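Local coordinates for protein Asp (Solanum tuberosum, PDB 3RFI) that forms the saposin-like domain (plant-specific insert) of an aspartic protease and, as in other saposin-like proteins, probably interacts with membrane lipids, at residues V7-V15 / L97-I107. Sequence-based numbering, arbitrary orientation. Where two conformers were deposited one is given.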
ATOM      1  N   VAL A   7       7.613  -8.092  21.136  1.00 54.08           N
ATOM      2  CA  VAL A   7       7.598  -7.539  19.782  1.00 49.24           C
ATOM      3  C   VAL A   7       6.472  -8.206  18.973  1.00 46.28           C
ATOM      4  O   VAL A   7       5.762  -7.561  18.244  1.00 42.41           O
ATOM      5  CB  VAL A   7       9.002  -7.584  19.072  1.00 51.16           C
ATOM      6  CG1 VAL A   7       8.881  -7.256  17.586  1.00 48.07           C
ATOM      7  CG2 VAL A   7       9.934  -6.580  19.698  1.00 52.64           C
ATOM      8  N   SER A   8       6.307  -9.511  19.116  1.00 47.58           N
ATOM      9  CA  SER A   8       5.244 -10.198  18.408  1.00 46.14           C
ATOM     10  C   SER A   8       3.863  -9.596  18.753  1.00 43.47           C
ATOM     11  O   SER A   8       3.067  -9.245  17.873  1.00 40.05           O
ATOM     12  CB  SER A   8       5.299 -11.680  18.759  1.00 50.66           C
ATOM     13  OG  SER A   8       4.328 -12.325  17.974  1.00 54.12           O
ATOM     14  N   MET A   9       3.603  -9.437  20.050  1.00 44.06           N
ATOM     15  CA  MET A   9       2.382  -8.793  20.530  1.00 43.18           C
ATOM     16  C   MET A   9       2.168  -7.426  19.921  1.00 38.87           C
ATOM     17  O   MET A   9       1.042  -7.090  19.503  1.00 37.82           O
ATOM     18  CB  MET A   9       2.414  -8.618  22.062  1.00 44.32           C
ATOM     19  CG  MET A   9       2.048  -9.815  22.865  1.00 53.87           C
ATOM     20  SD  MET A   9       2.224  -9.461  24.652  1.00 65.81           S
ATOM     21  CE  MET A   9       2.959 -10.983  25.300  1.00 70.06           C
ATOM     22  N   GLU A  10       3.233  -6.626  19.905  1.00 37.47           N
ATOM     23  CA  GLU A  10       3.196  -5.292  19.313  1.00 36.03           C
ATOM     24  C   GLU A  10       2.901  -5.337  17.806  1.00 34.20           C
ATOM     25  O   GLU A  10       2.168  -4.502  17.289  1.00 32.69           O
ATOM     26  CB  GLU A  10       4.530  -4.546  19.565  1.00 37.37           C
ATOM     27  CG  GLU A  10       4.670  -4.066  20.984  0.50 43.08           C
ATOM     28  CD  GLU A  10       3.721  -2.936  21.298  0.50 45.10           C
ATOM     29  OE1 GLU A  10       2.604  -3.229  21.741  0.50 47.35           O
ATOM     30  OE2 GLU A  10       4.091  -1.767  21.101  0.50 45.03           O
ATOM     31  N   CYS A  11       3.493  -6.310  17.117  1.00 34.07           N
ATOM     32  CA  CYS A  11       3.174  -6.563  15.727  1.00 33.37           C
ATOM     33  C   CYS A  11       1.692  -6.882  15.560  1.00 32.57           C
ATOM     34  O   CYS A  11       1.034  -6.302  14.720  1.00 31.03           O
ATOM     35  CB  CYS A  11       3.987  -7.774  15.213  1.00 35.16           C
ATOM     36  SG  CYS A  11       3.845  -7.961  13.409  1.00 37.98           S
ATOM     37  N   LYS A  12       1.188  -7.807  16.373  1.00 34.29           N
ATOM     38  CA  LYS A  12      -0.236  -8.150  16.315  1.00 36.09           C
ATOM     39  C   LYS A  12      -1.163  -7.017  16.648  1.00 34.27           C
ATOM     40  O   LYS A  12      -2.226  -6.901  16.034  1.00 34.90           O
ATOM     41  CB  LYS A  12      -0.565  -9.386  17.132  1.00 39.11           C
ATOM     42  CG  LYS A  12      -0.092 -10.658  16.427  1.00 41.34           C
ATOM     43  CD  LYS A  12      -0.440 -11.874  17.278  1.00 51.23           C
ATOM     44  CE  LYS A  12       0.492 -13.037  17.010  1.00 58.31           C
ATOM     45  NZ  LYS A  12       0.506 -14.027  18.152  1.00 63.46           N
ATOM     46  N   THR A  13      -0.742  -6.164  17.569  1.00 33.83           N
ATOM     47  CA  THR A  13      -1.513  -4.979  17.911  1.00 33.36           C
ATOM     48  C   THR A  13      -1.580  -4.052  16.725  1.00 30.18           C
ATOM     49  O   THR A  13      -2.653  -3.550  16.379  1.00 29.81           O
ATOM     50  CB  THR A  13      -0.926  -4.275  19.115  1.00 33.57           C
ATOM     51  OG1 THR A  13      -1.055  -5.178  20.224  1.00 40.17           O
ATOM     52  CG2 THR A  13      -1.710  -2.977  19.447  1.00 36.35           C
ATOM     53  N   ILE A  14      -0.433  -3.861  16.064  1.00 27.96           N
ATOM     54  CA  ILE A  14      -0.439  -3.082  14.864  1.00 27.16           C
ATOM     55  C   ILE A  14      -1.496  -3.634  13.894  1.00 27.83           C
ATOM     56  O   ILE A  14      -2.324  -2.885  13.377  1.00 27.38           O
ATOM     57  CB  ILE A  14       0.959  -3.080  14.158  1.00 25.31           C
ATOM     58  CG1 ILE A  14       1.972  -2.216  14.921  1.00 27.99           C
ATOM     59  CG2 ILE A  14       0.820  -2.702  12.670  1.00 26.43           C
ATOM     60  CD1 ILE A  14       1.659  -0.690  14.988  1.00 26.11           C
ATOM     61  N   VAL A  15      -1.445  -4.929  13.594  1.00 28.79           N
ATOM     62  CA  VAL A  15      -2.366  -5.440  12.588  1.00 30.39           C
ATOM     63  C   VAL A  15      -3.837  -5.296  13.064  1.00 32.71           C
ATOM     64  O   VAL A  15      -4.689  -4.769  12.327  1.00 35.31           O
ATOM     65  CB  VAL A  15      -2.030  -6.920  12.190  1.00 32.60           C
ATOM     66  CG1 VAL A  15      -3.009  -7.437  11.118  1.00 36.46           C
ATOM     67  CG2 VAL A  15      -0.588  -7.036  11.680  1.00 30.44           C
ATOM     68  N   LEU A  97      -3.185  -7.788   5.171  1.00 28.03           N
ATOM     69  CA  LEU A  97      -3.218  -7.871   6.648  1.00 29.71           C
ATOM     70  C   LEU A  97      -2.973  -9.281   7.187  1.00 30.37           C
ATOM     71  O   LEU A  97      -2.261  -9.447   8.173  1.00 31.10           O
ATOM     72  CB  LEU A  97      -4.466  -7.239   7.220  1.00 32.52           C
ATOM     73  CG  LEU A  97      -4.635  -5.757   6.849  1.00 33.71           C
ATOM     74  CD1 LEU A  97      -5.887  -5.183   7.504  1.00 38.62           C
ATOM     75  CD2 LEU A  97      -3.415  -4.963   7.256  1.00 33.36           C
ATOM     76  N   GLU A  98      -3.543 -10.288   6.532  1.00 30.81           N
ATOM     77  CA  GLU A  98      -3.335 -11.662   6.911  1.00 32.02           C
ATOM     78  C   GLU A  98      -1.856 -12.038   6.701  1.00 29.98           C
ATOM     79  O   GLU A  98      -1.257 -12.641   7.556  1.00 29.97           O
ATOM     80  CB  GLU A  98      -4.290 -12.599   6.147  1.00 35.74           C
ATOM     81  CG  GLU A  98      -4.188 -14.060   6.516  1.00 45.33           C
ATOM     82  CD  GLU A  98      -4.207 -14.265   8.008  1.00 54.37           C
ATOM     83  OE1 GLU A  98      -3.361 -15.040   8.500  1.00 59.20           O
ATOM     84  OE2 GLU A  98      -5.046 -13.625   8.686  1.00 59.59           O
ATOM     85  N   TYR A  99      -1.285 -11.671   5.564  1.00 27.60           N
ATOM     86  CA  TYR A  99       0.167 -11.891   5.347  1.00 27.53           C
ATOM     87  C   TYR A  99       1.027 -11.325   6.486  1.00 25.01           C
ATOM     88  O   TYR A  99       1.938 -11.999   7.009  1.00 25.09           O
ATOM     89  CB  TYR A  99       0.575 -11.194   4.036  1.00 26.99           C
ATOM     90  CG  TYR A  99       2.020 -11.348   3.683  1.00 28.81           C
ATOM     91  CD1 TYR A  99       2.926 -10.349   3.986  1.00 23.78           C
ATOM     92  CD2 TYR A  99       2.478 -12.510   3.044  1.00 31.15           C
ATOM     93  CE1 TYR A  99       4.248 -10.460   3.631  1.00 28.57           C
ATOM     94  CE2 TYR A  99       3.791 -12.652   2.687  1.00 31.48           C
ATOM     95  CZ  TYR A  99       4.687 -11.619   3.001  1.00 32.03           C
ATOM     96  OH  TYR A  99       6.001 -11.760   2.675  1.00 31.48           O
ATOM     97  N   VAL A 100       0.777 -10.074   6.840  1.00 23.06           N
ATOM     98  CA  VAL A 100       1.529  -9.399   7.909  1.00 22.71           C
ATOM     99  C   VAL A 100       1.286 -10.110   9.238  1.00 24.41           C
ATOM    100  O   VAL A 100       2.227 -10.352  10.009  1.00 24.50           O
ATOM    101  CB  VAL A 100       1.103  -7.954   8.047  1.00 22.83           C
ATOM    102  CG1 VAL A 100       1.781  -7.297   9.275  1.00 23.17           C
ATOM    103  CG2 VAL A 100       1.412  -7.220   6.719  1.00 23.49           C
ATOM    104  N   ASN A 101       0.021 -10.434   9.496  1.00 25.00           N
ATOM    105  CA  ASN A 101      -0.289 -11.085  10.729  1.00 28.55           C
ATOM    106  C   ASN A 101       0.453 -12.436  10.858  1.00 29.91           C
ATOM    107  O   ASN A 101       0.943 -12.770  11.932  1.00 29.35           O
ATOM    108  CB  ASN A 101      -1.804 -11.323  10.800  1.00 30.92           C
ATOM    109  CG  ASN A 101      -2.261 -11.560  12.204  1.00 36.62           C
ATOM    110  OD1 ASN A 101      -1.916 -10.782  13.106  1.00 40.73           O
ATOM    111  ND2 ASN A 101      -3.024 -12.638  12.422  1.00 37.80           N
ATOM    112  N   GLN A 102       0.482 -13.228   9.770  1.00 30.75           N
ATOM    113  CA  GLN A 102       1.175 -14.505   9.814  1.00 33.55           C
ATOM    114  C   GLN A 102       2.665 -14.271  10.133  1.00 31.44           C
ATOM    115  O   GLN A 102       3.273 -15.069  10.799  1.00 33.39           O
ATOM    116  CB  GLN A 102       1.032 -15.263   8.487  1.00 35.37           C
ATOM    117  CG  GLN A 102      -0.411 -15.734   8.189  1.00 44.16           C
ATOM    118  CD  GLN A 102      -0.877 -16.969   8.972  1.00 58.15           C
ATOM    119  OE1 GLN A 102      -0.527 -17.177  10.147  1.00 58.60           O
ATOM    120  NE2 GLN A 102      -1.710 -17.811   8.302  1.00 66.81           N
ATOM    121  N   LEU A 103       3.246 -13.187   9.625  1.00 29.19           N
ATOM    122  CA  LEU A 103       4.632 -12.810   9.957  1.00 28.95           C
ATOM    123  C   LEU A 103       4.810 -12.349  11.414  1.00 29.70           C
ATOM    124  O   LEU A 103       5.802 -12.722  12.050  1.00 30.10           O
ATOM    125  CB  LEU A 103       5.169 -11.768   8.963  1.00 27.45           C
ATOM    126  CG  LEU A 103       5.511 -12.409   7.629  1.00 28.95           C
ATOM    127  CD1 LEU A 103       5.488 -11.313   6.540  1.00 28.33           C
ATOM    128  CD2 LEU A 103       6.898 -13.099   7.676  1.00 29.28           C
ATOM    129  N   CYS A 104       3.848 -11.586  11.960  1.00 29.93           N
ATOM    130  CA  CYS A 104       3.884 -11.243  13.379  1.00 31.85           C
ATOM    131  C   CYS A 104       4.049 -12.511  14.193  1.00 33.69           C
ATOM    132  O   CYS A 104       4.800 -12.519  15.177  1.00 34.45           O
ATOM    133  CB  CYS A 104       2.569 -10.621  13.862  1.00 33.68           C
ATOM    134  SG  CYS A 104       2.226  -9.101  13.076  1.00 34.43           S
ATOM    135  N   GLU A 105       3.311 -13.555  13.809  1.00 34.84           N
ATOM    136  CA  GLU A 105       3.299 -14.833  14.543  1.00 38.65           C
ATOM    137  C   GLU A 105       4.617 -15.574  14.429  1.00 39.07           C
ATOM    138  O   GLU A 105       4.864 -16.505  15.174  1.00 40.99           O
ATOM    139  CB  GLU A 105       2.152 -15.733  14.067  1.00 41.32           C
ATOM    140  CG  GLU A 105       0.788 -15.100  14.351  1.00 47.72           C
ATOM    141  CD  GLU A 105      -0.385 -15.842  13.731  1.00 59.25           C
ATOM    142  OE1 GLU A 105      -1.547 -15.426  13.994  1.00 63.29           O
ATOM    143  OE2 GLU A 105      -0.157 -16.848  12.995  1.00 63.92           O
ATOM    144  N   LYS A 106       5.468 -15.145  13.504  1.00 36.12           N
ATOM    145  CA  LYS A 106       6.788 -15.715  13.340  1.00 36.61           C
ATOM    146  C   LYS A 106       7.894 -14.976  14.106  1.00 36.50           C
ATOM    147  O   LYS A 106       9.067 -15.363  14.040  1.00 35.78           O
ATOM    148  CB  LYS A 106       7.091 -15.861  11.849  1.00 35.64           C
ATOM    149  CG  LYS A 106       6.237 -16.968  11.231  1.00 39.18           C
ATOM    150  CD  LYS A 106       6.575 -17.179   9.781  1.00 45.23           C
ATOM    151  CE  LYS A 106       5.867 -18.423   9.277  1.00 49.71           C
ATOM    152  NZ  LYS A 106       4.390 -18.117   9.136  1.00 52.65           N
ATOM    153  N   ILE A 107       7.519 -13.878  14.772  1.00 34.81           N
ATOM    154  CA  ILE A 107       8.449 -13.107  15.568  1.00 35.61           C
ATOM    155  C   ILE A 107       8.668 -13.851  16.889  1.00 38.76           C
ATOM    156  O   ILE A 107       7.723 -14.076  17.621  1.00 39.83           O
ATOM    157  CB  ILE A 107       7.922 -11.662  15.863  1.00 35.95           C
ATOM    158  CG1 ILE A 107       7.690 -10.909  14.548  1.00 31.86           C
ATOM    159  CG2 ILE A 107       8.966 -10.866  16.745  1.00 37.80           C
ATOM    160  CD1 ILE A 107       6.935  -9.602  14.748  1.00 33.85           C
TER
HETATM  161  O   HOH W   1      -3.279  -9.235  14.849  1.00 13.38           O
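The disulfide between C11 and C104 ties the first helix of this saposin-like fold to the last, joining the two ends of the chain. Segments 7-15 and 97-104 run antiparallel, their axes 8.9 Å apart, and C104 enters as a knob among S8, C11, K12 and V15. C11 holds SG anti to its backbone N (chi1 -170°) whereas C104 turns SG beside its own, and the two sulfurs join with a chi3 of -61°. One turn on, V15 is the answering knob, set among L97, V100, N101 and C104; its CG2 presses on V100 CG1 at a tight 3.4 Å and also meets the C104 sulfur, while CG1 leans on L97 O. One turn before C11, S8 OG donates to C104 O (2.8 Å) from 46° above the carbonyl plane; I107 N, closing a type I turn, reaches the same oxygen from the opposite face. Replacing S8 by an alanine is likely to leave C104 O with the turn's N-H but without its cross-helix donor, weakening the hold on the chain end. I107 CD1 packs against C11 CB at 3.5 Å, and I107 CG2 against V7 CG1. Along one flank the extended chain of K12 crosses E105 at about a right angle, CE lying 3.4 Å from E105 CG, and a water bridges K12 O to N101 OD1. K12 O also accepts from S16 OG, farther along helix 6-29, and L97 touches E20 of that helix, extending the pairing of helices 6-29 and 90-104 beyond V15.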